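Local coordinates for beta-galactosidase (Geobacillus stearothermophilus, PDB 4OIF), which probably catalyses the hydrolysis of terminal non-reducing beta-D-galactose residues from beta-D-galactosides, as expected of a glycosyl hydrolase family 42 enzyme that also binds zinc, at residues N121-S126 with N166-A171; L319-T324 with S356-Q361; R548-K553 with E599-R604; C638-I643 with V681-R686. One frame throughout, in Å; residues are numbered along the deposited sequence.

Contact 1 (N121-S126 with N166-A171); sequences NHCFTS and NLCQEA. With ZN (zinc ion), chain D.
Cys123 and Cys168 meet through a shared zinc ion, with Cys168 SG 2.2 Å and Cys123 SG 2.5 Å from the metal. The two sulfurs stand 3.8 Å apart, SG to SG, and Cys163 and Cys165 complete the four-cysteine site. Cys123 holds its SG opposite its own backbone N (chi1 163°), which carries the sulfur out of the loop and over to the first turn of helix 166-179. That sulfur is also wrapped by the chain that follows it: Ser126 N donates a hydrogen bond to Cys123 SG (3.2 Å), and Thr125 N adds a weak one. The site thus pins the loop leading into helix 127-144 against helix 166-179, both in the catalytic TIM-barrel region of the enzyme. Around Cys168 the second shell is mixed. The Phe124 ring brings CE1 within 3.3 Å of Cys168 SG, an oblique sulfur-aromatic contact, while Thr125 OG1 lies 3.2 Å from the same sulfur and has its hydrogen-bond partner in Gln231 of helix 218-246. The methyl CG2 of Thr125 turns instead to Leu167, 3.8 Å from its CB. Farther out, Ser126 OG bonds Glu103, and Phe124 and Ala171 both pack on helix 218-246.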
loop_
_atom_site.group_PDB
_atom_site.type_symbol
_atom_site.label_atom_id
_atom_site.label_comp_id
_atom_site.label_asym_id
_atom_site.label_seq_id
_atom_site.Cartn_x
_atom_site.Cartn_y
_atom_site.Cartn_z
ATOM N N ASN A 121 13.613 21.038 -5.005
ATOM C CA ASN A 121 12.688 20.567 -6.027
ATOM C C ASN A 121 12.447 21.568 -7.165
ATOM O O ASN A 121 11.322 21.781 -7.619
ATOM C CB ASN A 121 11.372 20.174 -5.362
ATOM C CG ASN A 121 10.815 21.283 -4.486
ATOM O OD1 ASN A 121 11.311 22.419 -4.505
ATOM N ND2 ASN A 121 9.767 20.969 -3.730
ATOM N N HIS A 122 13.533 22.165 -7.626
ATOM C CA HIS A 122 13.510 23.045 -8.784
ATOM C C HIS A 122 13.646 22.267 -10.092
ATOM O O HIS A 122 14.252 21.197 -10.127
ATOM C CB HIS A 122 14.652 24.034 -8.685
ATOM C CG HIS A 122 15.999 23.379 -8.686
ATOM N ND1 HIS A 122 16.527 22.755 -7.571
ATOM C CD2 HIS A 122 16.916 23.233 -9.673
ATOM C CE1 HIS A 122 17.721 22.272 -7.869
ATOM N NE2 HIS A 122 17.981 22.548 -9.136
ATOM N N CYS A 123 13.094 22.819 -11.164
ATOM C CA CYS A 123 13.371 22.338 -12.509
ATOM C C CYS A 123 14.858 22.532 -12.814
ATOM O O CYS A 123 15.364 23.655 -12.734
ATOM C CB CYS A 123 12.484 23.084 -13.528
ATOM S SG CYS A 123 13.012 22.982 -15.279
ATOM N N PHE A 124 15.575 21.467 -13.158
ATOM C CA PHE A 124 17.010 21.624 -13.348
ATOM C C PHE A 124 17.366 22.185 -14.754
ATOM O O PHE A 124 18.548 22.434 -15.051
ATOM C CB PHE A 124 17.767 20.296 -13.125
ATOM C CG PHE A 124 17.148 19.081 -13.798
ATOM C CD1 PHE A 124 16.751 19.136 -15.103
ATOM C CD2 PHE A 124 17.164 17.838 -13.154
ATOM C CE1 PHE A 124 16.254 18.035 -15.744
ATOM C CE2 PHE A 124 16.662 16.698 -13.768
ATOM C CZ PHE A 124 16.204 16.808 -15.108
ATOM N N THR A 125 16.364 22.416 -15.610
ATOM C CA THR A 125 16.634 22.943 -16.959
ATOM C C THR A 125 16.388 24.456 -17.042
ATOM O O THR A 125 17.108 25.166 -17.741
ATOM C CB THR A 125 15.784 22.227 -18.045
ATOM O OG1 THR A 125 16.218 20.864 -18.198
ATOM C CG2 THR A 125 15.939 22.915 -19.402
ATOM N N SER A 126 15.377 24.940 -16.320
ATOM C CA SER A 126 14.975 26.360 -16.347
ATOM C C SER A 126 16.138 27.366 -16.421
ATOM O O SER A 126 17.040 27.359 -15.573
ATOM C CB SER A 126 14.126 26.672 -15.120
ATOM O OG SER A 126 14.102 28.061 -14.854
ATOM N N ASN A 166 8.393 20.486 -20.409
ATOM C CA ASN A 166 8.750 20.478 -21.825
ATOM C C ASN A 166 10.171 21.006 -22.063
ATOM O O ASN A 166 10.831 20.590 -23.034
ATOM C CB ASN A 166 7.722 21.261 -22.639
ATOM C CG ASN A 166 6.364 20.558 -22.702
ATOM O OD1 ASN A 166 6.275 19.326 -22.636
ATOM N ND2 ASN A 166 5.299 21.343 -22.833
ATOM N N LEU A 167 10.660 21.855 -21.161
ATOM C CA LEU A 167 12.033 22.329 -21.211
ATOM C C LEU A 167 12.991 21.157 -21.052
ATOM O O LEU A 167 13.942 20.973 -21.828
ATOM C CB LEU A 167 12.268 23.362 -20.112
ATOM C CG LEU A 167 11.438 24.639 -20.242
ATOM C CD1 LEU A 167 11.971 25.709 -19.303
ATOM C CD2 LEU A 167 11.450 25.130 -21.672
ATOM N N CYS A 168 12.709 20.355 -20.033
ATOM C CA CYS A 168 13.467 19.151 -19.753
ATOM C C CYS A 168 13.321 18.085 -20.847
ATOM O O CYS A 168 14.266 17.339 -21.102
ATOM C CB CYS A 168 13.050 18.587 -18.388
ATOM S SG CYS A 168 13.595 19.624 -16.962
ATOM N N GLN A 169 12.153 18.004 -21.479
ATOM C CA GLN A 169 11.952 17.051 -22.569
ATOM C C GLN A 169 12.864 17.427 -23.721
ATOM O O GLN A 169 13.521 16.559 -24.339
ATOM C CB GLN A 169 10.492 17.033 -23.043
ATOM C CG GLN A 169 9.477 16.640 -21.970
ATOM C CD GLN A 169 9.608 15.203 -21.537
ATOM O OE1 GLN A 169 10.061 14.353 -22.299
ATOM N NE2 GLN A 169 9.212 14.917 -20.302
ATOM N N GLU A 170 12.901 18.726 -24.017
ATOM C CA GLU A 170 13.749 19.178 -25.107
ATOM C C GLU A 170 15.221 18.955 -24.776
ATOM O O GLU A 170 15.984 18.474 -25.624
ATOM C CB GLU A 170 13.474 20.640 -25.449
ATOM C CG GLU A 170 12.544 20.794 -26.654
ATOM C CD GLU A 170 13.015 19.981 -27.873
ATOM O OE1 GLU A 170 14.245 19.930 -28.126
ATOM O OE2 GLU A 170 12.161 19.385 -28.573
ATOM N N ALA A 171 15.606 19.259 -23.538
ATOM C CA ALA A 171 16.991 19.047 -23.114
ATOM C C ALA A 171 17.408 17.559 -23.165
ATOM O O ALA A 171 18.549 17.233 -23.514
ATOM C CB ALA A 171 17.205 19.618 -21.707
HETATM ZN ZN ZN D . 11.994 20.914 -16.108
#

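Contact 2 (L319-T324 with S356-Q361)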
loop_
_atom_site.group_PDB
_atom_site.type_symbol
_atom_site.label_atom_id
_atom_site.label_comp_id
_atom_site.label_asym_id
_atom_site.label_seq_id
_atom_site.Cartn_x
_atom_site.Cartn_y
_atom_site.Cartn_z
ATOM N N LEU A 319 34.550 14.600 4.019
ATOM C CA LEU A 319 34.025 15.402 5.102
ATOM C C LEU A 319 32.609 14.956 5.458
ATOM O O LEU A 319 31.700 14.995 4.634
ATOM C CB LEU A 319 34.069 16.896 4.733
ATOM C CG LEU A 319 35.482 17.491 4.562
ATOM C CD1 LEU A 319 35.467 18.834 3.842
ATOM C CD2 LEU A 319 36.225 17.615 5.896
ATOM N N LEU A 320 32.432 14.494 6.689
ATOM C CA LEU A 320 31.091 14.276 7.192
ATOM C C LEU A 320 30.443 15.644 7.307
ATOM O O LEU A 320 30.874 16.468 8.115
ATOM C CB LEU A 320 31.105 13.561 8.532
ATOM C CG LEU A 320 29.715 13.295 9.109
ATOM C CD1 LEU A 320 28.940 12.402 8.160
ATOM C CD2 LEU A 320 29.810 12.668 10.499
ATOM N N MET A 321 29.436 15.901 6.472
ATOM C CA MET A 321 28.771 17.204 6.461
ATOM C C MET A 321 27.603 17.223 7.449
ATOM O O MET A 321 27.328 18.240 8.102
ATOM C CB MET A 321 28.284 17.557 5.050
ATOM C CG MET A 321 27.707 18.969 4.913
ATOM S SD MET A 321 28.939 20.280 5.110
ATOM C CE MET A 321 30.075 19.842 3.805
ATOM N N GLU A 322 26.917 16.093 7.561
ATOM C CA GLU A 322 25.804 15.997 8.490
ATOM C C GLU A 322 25.769 14.657 9.216
ATOM O O GLU A 322 26.080 13.608 8.646
ATOM C CB GLU A 322 24.477 16.215 7.762
ATOM C CG GLU A 322 24.299 17.582 7.110
ATOM C CD GLU A 322 23.076 17.624 6.204
ATOM O OE1 GLU A 322 22.353 16.602 6.169
ATOM O OE2 GLU A 322 22.842 18.662 5.537
ATOM N N CYS A 323 25.400 14.724 10.491
ATOM C CA CYS A 323 24.893 13.588 11.257
ATOM C C CYS A 323 24.109 14.205 12.414
ATOM O O CYS A 323 24.176 15.419 12.619
ATOM C CB CYS A 323 26.017 12.665 11.747
ATOM S SG CYS A 323 27.154 13.370 12.970
ATOM N N THR A 324 23.340 13.405 13.143
ATOM C CA THR A 324 22.612 13.950 14.292
ATOM C C THR A 324 23.336 13.569 15.576
ATOM O O THR A 324 23.813 12.441 15.715
ATOM C CB THR A 324 21.109 13.478 14.336
ATOM O OG1 THR A 324 20.469 13.957 15.530
ATOM C CG2 THR A 324 20.985 11.983 14.272
ATOM N N SER A 356 36.174 15.673 9.375
ATOM C CA SER A 356 35.205 16.517 10.069
ATOM C C SER A 356 34.145 15.709 10.806
ATOM O O SER A 356 33.853 14.576 10.440
ATOM C CB SER A 356 34.513 17.465 9.087
ATOM O OG SER A 356 33.707 16.744 8.173
ATOM N N ILE A 357 33.600 16.310 11.858
ATOM C CA ILE A 357 32.349 15.897 12.465
ATOM C C ILE A 357 31.393 17.102 12.443
ATOM O O ILE A 357 31.534 18.086 13.203
ATOM C CB ILE A 357 32.536 15.367 13.905
ATOM C CG1 ILE A 357 33.479 14.152 13.923
ATOM C CG2 ILE A 357 31.193 14.997 14.498
ATOM C CD1 ILE A 357 32.961 12.926 13.179
ATOM N N LEU A 358 30.432 17.026 11.531
ATOM C CA LEU A 358 29.479 18.099 11.337
ATOM C C LEU A 358 28.048 17.568 11.476
ATOM O O LEU A 358 27.715 16.464 11.027
ATOM C CB LEU A 358 29.697 18.771 9.976
ATOM C CG LEU A 358 31.089 19.392 9.782
ATOM C CD1 LEU A 358 31.379 19.758 8.315
ATOM C CD2 LEU A 358 31.263 20.608 10.687
ATOM N N TYR A 359 27.219 18.380 12.119
ATOM C CA TYR A 359 25.865 18.029 12.476
ATOM C C TYR A 359 24.826 18.762 11.651
ATOM O O TYR A 359 25.051 19.862 11.118
ATOM C CB TYR A 359 25.595 18.348 13.950
ATOM C CG TYR A 359 26.659 17.881 14.915
ATOM C CD1 TYR A 359 26.987 16.532 15.022
ATOM C CD2 TYR A 359 27.323 18.791 15.739
ATOM C CE1 TYR A 359 27.960 16.107 15.912
ATOM C CE2 TYR A 359 28.287 18.377 16.636
ATOM C CZ TYR A 359 28.603 17.033 16.719
ATOM O OH TYR A 359 29.566 16.618 17.608
ATOM N N PHE A 360 23.667 18.141 11.556
ATOM C CA PHE A 360 22.468 18.920 11.418
ATOM C C PHE A 360 21.704 18.727 12.712
ATOM O O PHE A 360 21.350 17.599 13.046
ATOM C CB PHE A 360 21.612 18.503 10.224
ATOM C CG PHE A 360 20.453 19.420 10.019
ATOM C CD1 PHE A 360 20.579 20.546 9.212
ATOM C CD2 PHE A 360 19.270 19.218 10.712
ATOM C CE1 PHE A 360 19.527 21.425 9.058
ATOM C CE2 PHE A 360 18.214 20.092 10.567
ATOM C CZ PHE A 360 18.342 21.199 9.742
ATOM N N GLN A 361 21.459 19.802 13.456
ATOM C CA GLN A 361 21.939 21.145 13.157
ATOM C C GLN A 361 22.514 21.733 14.453
ATOM O O GLN A 361 22.648 21.020 15.446
ATOM C CB GLN A 361 20.810 22.028 12.603
ATOM C CG GLN A 361 19.601 22.147 13.516
ATOM C CD GLN A 361 18.509 23.056 12.948
ATOM O OE1 GLN A 361 18.794 24.081 12.329
ATOM N NE2 GLN A 361 17.252 22.685 13.176
#
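Ser356 OG donates a 2.8 Å hydrogen bond to Leu320 O, arriving from above the carbonyl plane rather than along a lone pair. Its chi1 of 66° places OG between its own N and carbonyl carbon, facing the neighbouring strand. With an alanine here, Leu320 O is likely to lose this donor, and a small gap would probably open beside Leu319 CD2. At the other end Phe360 N bonds to Cys323 O at 3.0 Å, and Tyr359 CA approaches the same oxygen in a CA-H...O contact. Strands 319-322 and 356-359 run parallel at 8° as neighbours in the TIM barrel, joined by a crossover through helix 341-351. Toward the C-terminal end of strand 319-322 stands Glu322, the predicted nucleophile; its carboxylate is hydrogen-bonded to Tyr286 and to a glycerol, probably from the crystallisation liquor, and its CG lies 4.2 Å from Phe360 CB. Between the two interstrand bonds Leu358 CB lies 3.1 Å from Met321 O, and its CD1 makes an apolar contact with Met321 SD (4.1 Å). Cys323 SG comes to the edge of the Tyr359 ring, 3.8 Å from CD1, while Tyr359 OH reaches His17 and His342. Leu320 CD2 touches Ile357 CD1 beside helix 341-351.

Contact 3 (R548-K553 with E599-R604); sequences RSYELK and EDQFHR
Glu551 and Glu599 join strand 548-553 to the residue leading into helix 600-613, within the trimerisation domain, by a reciprocal pair of hydrogen bonds. Glu551 N donates a nearly straight hydrogen bond (169°) to Glu599 OE1 at 2.7 Å, and OE1 accepts it on the lone pair that points away from OE2. In return Glu599 N donates to Glu551 O at 3.0 Å. The Glu599 side chain can turn back to the strand because its CG lies between its own N and carbonyl carbon (chi1 57°). Tyr550 packs beside this pair of bonds. Phe602 sets its ring edge toward one face of the Tyr550 ring, a T-shaped pair with planes at 81° and centroids 5.5 Å apart; Phe602 CB lies 3.6 Å from Tyr550 CD2. Arg548 CG lies over the opposite face of Tyr550, whose OH is hydrogen-bonded to Asp605 of helix 600-613. Gln601 CG packs over a face of the Arg548 guanidinium, and Glu599 OE1 sits near its edge in a long and doubtful salt bridge, 3.6 Å from NH1. Glu599 OE1 is thus held mainly by the Glu551 N-H; the arginine, its NH1 doubtful because modelled too close to Ser549 O, probably adds a modest charge contribution.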
loop_
_atom_site.group_PDB
_atom_site.type_symbol
_atom_site.label_atom_id
_atom_site.label_comp_id
_atom_site.label_asym_id
_atom_site.label_seq_id
_atom_site.Cartn_x
_atom_site.Cartn_y
_atom_site.Cartn_z
ATOM N N ARG A 548 32.497 -28.579 4.434
ATOM C CA ARG A 548 31.323 -28.149 5.187
ATOM C C ARG A 548 30.139 -27.915 4.230
ATOM O O ARG A 548 30.338 -27.675 3.042
ATOM C CB ARG A 548 31.672 -26.884 5.990
ATOM C CG ARG A 548 30.615 -26.361 6.960
ATOM C CD ARG A 548 31.024 -24.969 7.467
ATOM N NE ARG A 548 30.082 -24.346 8.409
ATOM C CZ ARG A 548 28.853 -23.930 8.093
ATOM N NH1 ARG A 548 28.383 -24.097 6.866
ATOM N NH2 ARG A 548 28.078 -23.357 9.004
ATOM N N SER A 549 28.911 -28.018 4.733
ATOM C CA SER A 549 27.753 -27.541 3.984
ATOM C C SER A 549 27.428 -26.114 4.381
ATOM O O SER A 549 27.478 -25.774 5.564
ATOM C CB SER A 549 26.540 -28.431 4.212
ATOM O OG SER A 549 26.602 -29.558 3.371
ATOM N N TYR A 550 27.099 -25.286 3.390
ATOM C CA TYR A 550 26.718 -23.882 3.615
ATOM C C TYR A 550 25.339 -23.615 3.017
ATOM O O TYR A 550 25.061 -24.025 1.901
ATOM C CB TYR A 550 27.749 -22.926 3.004
ATOM C CG TYR A 550 29.147 -23.029 3.585
ATOM C CD1 TYR A 550 30.082 -23.908 3.053
ATOM C CD2 TYR A 550 29.533 -22.236 4.661
ATOM C CE1 TYR A 550 31.358 -23.994 3.575
ATOM C CE2 TYR A 550 30.805 -22.319 5.193
ATOM C CZ TYR A 550 31.710 -23.198 4.648
ATOM O OH TYR A 550 32.973 -23.281 5.177
ATOM N N GLU A 551 24.473 -22.930 3.748
ATOM C CA GLU A 551 23.118 -22.715 3.251
ATOM C C GLU A 551 23.026 -21.734 2.074
ATOM O O GLU A 551 23.676 -20.691 2.060
ATOM C CB GLU A 551 22.208 -22.228 4.376
ATOM C CG GLU A 551 20.720 -22.301 4.014
ATOM C CD GLU A 551 19.836 -21.573 5.006
ATOM O OE1 GLU A 551 18.832 -22.164 5.458
ATOM O OE2 GLU A 551 20.146 -20.407 5.329
ATOM N N LEU A 552 22.206 -22.088 1.087
ATOM C CA LEU A 552 21.947 -21.213 -0.045
ATOM C C LEU A 552 20.520 -20.696 -0.009
ATOM O O LEU A 552 19.580 -21.449 0.287
ATOM C CB LEU A 552 22.196 -21.937 -1.372
ATOM C CG LEU A 552 21.976 -21.155 -2.672
ATOM C CD1 LEU A 552 22.913 -21.687 -3.750
ATOM C CD2 LEU A 552 20.528 -21.196 -3.163
ATOM N N LYS A 553 20.376 -19.415 -0.345
ATOM C CA LYS A 553 19.073 -18.779 -0.534
ATOM C C LYS A 553 19.045 -17.893 -1.785
ATOM O O LYS A 553 20.092 -17.439 -2.255
ATOM C CB LYS A 553 18.697 -17.945 0.700
ATOM C CG LYS A 553 18.538 -18.778 1.954
ATOM C CD LYS A 553 17.854 -18.028 3.070
ATOM C CE LYS A 553 18.676 -16.871 3.589
ATOM N NZ LYS A 553 17.932 -16.163 4.683
ATOM N N GLU A 599 25.202 -18.259 3.052
ATOM C CA GLU A 599 25.273 -17.697 4.405
ATOM C C GLU A 599 26.618 -17.037 4.734
ATOM O O GLU A 599 27.621 -17.264 4.055
ATOM C CB GLU A 599 24.996 -18.790 5.425
ATOM C CG GLU A 599 25.942 -19.975 5.293
ATOM C CD GLU A 599 25.754 -20.981 6.407
ATOM O OE1 GLU A 599 25.454 -22.157 6.105
ATOM O OE2 GLU A 599 25.906 -20.590 7.582
ATOM N N ASP A 600 26.621 -16.219 5.782
ATOM C CA ASP A 600 27.797 -15.456 6.214
ATOM C C ASP A 600 29.080 -16.278 6.369
ATOM O O ASP A 600 30.179 -15.855 5.968
ATOM C CB ASP A 600 27.493 -14.775 7.542
ATOM C CG ASP A 600 26.573 -13.583 7.395
ATOM O OD1 ASP A 600 26.554 -12.952 6.316
ATOM O OD2 ASP A 600 25.887 -13.256 8.382
ATOM N N GLN A 601 28.929 -17.453 6.962
ATOM C CA GLN A 601 30.068 -18.284 7.292
ATOM C C GLN A 601 30.828 -18.655 6.033
ATOM O O GLN A 601 32.058 -18.773 6.060
ATOM C CB GLN A 601 29.629 -19.547 8.046
ATOM C CG GLN A 601 30.780 -20.282 8.714
ATOM C CD GLN A 601 31.569 -19.366 9.639
ATOM O OE1 GLN A 601 30.987 -18.584 10.396
ATOM N NE2 GLN A 601 32.898 -19.437 9.561
ATOM N N PHE A 602 30.107 -18.820 4.924
ATOM C CA PHE A 602 30.781 -19.140 3.668
ATOM C C PHE A 602 31.754 -18.048 3.295
ATOM O O PHE A 602 32.904 -18.332 2.985
ATOM C CB PHE A 602 29.823 -19.344 2.496
ATOM C CG PHE A 602 30.545 -19.497 1.175
ATOM C CD1 PHE A 602 31.118 -20.706 0.821
ATOM C CD2 PHE A 602 30.690 -18.429 0.317
ATOM C CE1 PHE A 602 31.801 -20.844 -0.378
ATOM C CE2 PHE A 602 31.375 -18.570 -0.881
ATOM C CZ PHE A 602 31.929 -19.777 -1.224
ATOM N N HIS A 603 31.289 -16.804 3.311
ATOM C CA HIS A 603 32.153 -15.695 2.937
ATOM C C HIS A 603 33.304 -15.575 3.922
ATOM O O HIS A 603 34.442 -15.296 3.524
ATOM C CB HIS A 603 31.354 -14.394 2.854
ATOM C CG HIS A 603 30.240 -14.459 1.859
ATOM N ND1 HIS A 603 28.919 -14.310 2.211
ATOM C CD2 HIS A 603 30.249 -14.708 0.528
ATOM C CE1 HIS A 603 28.161 -14.452 1.136
ATOM N NE2 HIS A 603 28.943 -14.690 0.101
ATOM N N ARG A 604 33.018 -15.819 5.197
ATOM C CA ARG A 604 34.081 -15.817 6.184
ATOM C C ARG A 604 35.183 -16.804 5.790
ATOM O O ARG A 604 36.346 -16.426 5.704
ATOM C CB ARG A 604 33.534 -16.140 7.567
ATOM C CG ARG A 604 32.670 -15.038 8.156
ATOM C CD ARG A 604 32.502 -15.232 9.655
ATOM N NE ARG A 604 31.502 -14.329 10.191
ATOM C CZ ARG A 604 30.253 -14.680 10.471
ATOM N NH1 ARG A 604 29.845 -15.933 10.288
ATOM N NH2 ARG A 604 29.413 -13.776 10.949
#

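Contact 4 (C638-I643 with V681-R686)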
loop_
_atom_site.group_PDB
_atom_site.type_symbol
_atom_site.label_atom_id
_atom_site.label_comp_id
_atom_site.label_asym_id
_atom_site.label_seq_id
_atom_site.Cartn_x
_atom_site.Cartn_y
_atom_site.Cartn_z
ATOM N N CYS A 638 53.544 7.783 11.333
ATOM C CA CYS A 638 52.834 6.885 12.245
ATOM C C CYS A 638 51.456 6.404 11.806
ATOM O O CYS A 638 50.820 6.960 10.911
ATOM C CB CYS A 638 52.686 7.554 13.611
ATOM S SG CYS A 638 51.552 8.925 13.600
ATOM N N ASP A 639 51.006 5.352 12.473
ATOM C CA ASP A 639 49.662 4.844 12.296
ATOM C C ASP A 639 48.749 5.403 13.394
ATOM O O ASP A 639 49.149 5.521 14.549
ATOM C CB ASP A 639 49.664 3.309 12.305
ATOM C CG ASP A 639 50.266 2.709 11.032
ATOM O OD1 ASP A 639 50.120 3.308 9.939
ATOM O OD2 ASP A 639 50.878 1.624 11.130
ATOM N N TYR A 640 47.536 5.787 13.011
ATOM C CA TYR A 640 46.485 6.144 13.957
ATOM C C TYR A 640 45.410 5.082 13.906
ATOM O O TYR A 640 44.775 4.876 12.884
ATOM C CB TYR A 640 45.871 7.504 13.646
ATOM C CG TYR A 640 46.821 8.663 13.730
ATOM C CD1 TYR A 640 47.292 9.284 12.576
ATOM C CD2 TYR A 640 47.244 9.149 14.960
ATOM C CE1 TYR A 640 48.160 10.357 12.650
ATOM C CE2 TYR A 640 48.106 10.224 15.040
ATOM C CZ TYR A 640 48.562 10.823 13.885
ATOM O OH TYR A 640 49.422 11.895 13.957
ATOM N N VAL A 641 45.203 4.418 15.026
ATOM C CA VAL A 641 44.358 3.255 15.067
ATOM C C VAL A 641 43.183 3.481 16.003
ATOM O O VAL A 641 43.343 3.932 17.123
ATOM C CB VAL A 641 45.182 2.035 15.494
ATOM C CG1 VAL A 641 44.332 0.774 15.456
ATOM C CG2 VAL A 641 46.405 1.895 14.574
ATOM N N PHE A 642 41.991 3.182 15.520
ATOM C CA PHE A 642 40.767 3.320 16.291
ATOM C C PHE A 642 40.266 1.940 16.688
ATOM O O PHE A 642 39.992 1.094 15.822
ATOM C CB PHE A 642 39.687 4.044 15.479
ATOM C CG PHE A 642 39.972 5.488 15.213
ATOM C CD1 PHE A 642 40.966 5.866 14.319
ATOM C CD2 PHE A 642 39.222 6.475 15.830
ATOM C CE1 PHE A 642 41.226 7.213 14.065
ATOM C CE2 PHE A 642 39.471 7.827 15.579
ATOM C CZ PHE A 642 40.478 8.195 14.696
ATOM N N ILE A 643 40.138 1.719 17.991
ATOM C CA ILE A 643 39.573 0.484 18.517
ATOM C C ILE A 643 38.186 0.777 19.092
ATOM O O ILE A 643 38.049 1.396 20.146
ATOM C CB ILE A 643 40.482 -0.140 19.580
ATOM C CG1 ILE A 643 41.934 -0.178 19.076
ATOM C CG2 ILE A 643 39.984 -1.525 19.946
ATOM C CD1 ILE A 643 42.968 -0.661 20.116
ATOM N N VAL A 681 41.578 5.550 20.986
ATOM C CA VAL A 681 42.301 6.084 19.839
ATOM C C VAL A 681 43.776 6.054 20.156
ATOM O O VAL A 681 44.240 6.631 21.140
ATOM C CB VAL A 681 41.862 7.497 19.478
ATOM C CG1 VAL A 681 42.608 7.968 18.250
ATOM C CG2 VAL A 681 40.373 7.503 19.193
ATOM N N VAL A 682 44.515 5.378 19.300
ATOM C CA VAL A 682 45.847 4.942 19.641
ATOM C C VAL A 682 46.840 5.319 18.547
ATOM O O VAL A 682 46.481 5.439 17.384
ATOM C CB VAL A 682 45.805 3.423 19.932
ATOM C CG1 VAL A 682 46.700 2.624 19.000
ATOM C CG2 VAL A 682 46.139 3.180 21.382
ATOM N N GLU A 683 48.080 5.568 18.937
ATOM C CA GLU A 683 49.094 5.998 17.983
ATOM C C GLU A 683 50.263 5.031 18.004
ATOM O O GLU A 683 50.697 4.588 19.066
ATOM C CB GLU A 683 49.563 7.418 18.300
ATOM C CG GLU A 683 50.708 7.913 17.444
ATOM C CD GLU A 683 51.289 9.220 17.953
ATOM O OE1 GLU A 683 52.408 9.581 17.534
ATOM O OE2 GLU A 683 50.629 9.883 18.780
ATOM N N LYS A 684 50.758 4.683 16.824
ATOM C CA LYS A 684 51.875 3.756 16.726
ATOM C C LYS A 684 52.947 4.299 15.799
ATOM O O LYS A 684 52.714 4.458 14.602
ATOM C CB LYS A 684 51.397 2.387 16.245
ATOM C CG LYS A 684 52.516 1.378 16.165
ATOM C CD LYS A 684 52.007 -0.028 16.312
ATOM C CE LYS A 684 53.141 -1.013 16.110
ATOM N NZ LYS A 684 53.632 -1.027 14.702
ATOM N N ARG A 685 54.118 4.592 16.357
ATOM C CA ARG A 685 55.200 5.191 15.580
ATOM C C ARG A 685 55.683 4.241 14.496
ATOM O O ARG A 685 55.794 3.037 14.721
ATOM C CB ARG A 685 56.367 5.586 16.483
ATOM C CG ARG A 685 57.439 6.401 15.778
ATOM C CD ARG A 685 56.864 7.726 15.316
ATOM N NE ARG A 685 56.294 8.463 16.440
ATOM C CZ ARG A 685 55.473 9.501 16.322
ATOM N NH1 ARG A 685 55.113 9.931 15.122
ATOM N NH2 ARG A 685 55.008 10.104 17.408
ATOM N N ARG A 686 55.955 4.786 13.316
ATOM C CA ARG A 686 56.387 3.973 12.189
ATOM C C ARG A 686 57.904 3.872 12.144
ATOM O O ARG A 686 58.451 2.773 12.164
ATOM C CB ARG A 686 55.858 4.543 10.874
ATOM C CG ARG A 686 56.242 3.723 9.654
ATOM C CD ARG A 686 55.759 4.359 8.352
ATOM N NE ARG A 686 54.426 4.954 8.462
ATOM C CZ ARG A 686 53.295 4.268 8.611
ATOM N NH1 ARG A 686 53.317 2.943 8.688
ATOM N NH2 ARG A 686 52.136 4.910 8.692
HETATM O O HOH W 1 52.088 -0.148 9.479
HETATM O O HOH W 2 50.985 -0.477 12.830
#
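Asp639 and Arg686 cross at about a right angle, their carboxylate and guanidinium planes 74° apart. Arg686 NH2 meets Asp639 OD1 from above the carboxylate plane, at 2.9 Å, in a salt bridge rather than a flat two-pronged pairing. Gln634 also bonds OD1, and Ala635 O takes a further bond from Arg686 NH2. Two waters donate to Asp639 OD2, each at 2.7 Å; one accepts from Lys684 NZ, the other weakly from Arg686 NH1. Replacing the aspartate by an alanine is likely to leave the Arg686 guanidinium without its acidic mate and both waters without this acceptor. Between the two backbones runs an antiparallel ladder. Asp639 pairs with Lys684 and Val641 with Val682 as hydrogen-bonded pairs, the straightest bond being Val641 N to Val682 O at 176°. Val682 CG1 lies 3.9 Å from Val641 CB on the same face as Asp639. The opposite face carries Cys638, Tyr640 and Phe642 against Arg685, Glu683 and Val681. Phe642 and Val681 lie side by side, pointing the same way: Val681 CG1 sits over one face of the ring in a CH-pi contact, and CG2 is 3.7 Å from Phe642 CD2. Cys638 SG rests over a face of the Tyr640 ring, and Arg685 NH2 bridges to Glu683 OE1. Strands 628-634 and 658-661 flank this pair in the five-stranded sheet of the C-terminal domain, and Phe642 and Val681 turn their side chains onto helix 341-351 of the barrel.

Taken from the N terminus, the four contacts follow one another in series; none nests within or crosses another. Contact 1 closes a loop that holds helix 127-144 and strand 150-154, tying the zinc-site loop to helix 166-179. Contact 2 comes next, its centre about 31 Å from that of contact 1, and closes the crossover between neighbouring barrel strands round helix 341-351. Contact 3 spans a run of strands in the trimerisation domain and joins strand 548-553 to helix 600-613. Contact 4 closes a loop holding strands 651-655, 658-661, 667-669 and 671-674 by pairing two strands of the C-terminal sheet. Its nearest atoms are about 9 Å from those of contact 2, and helix 341-351 packs against both.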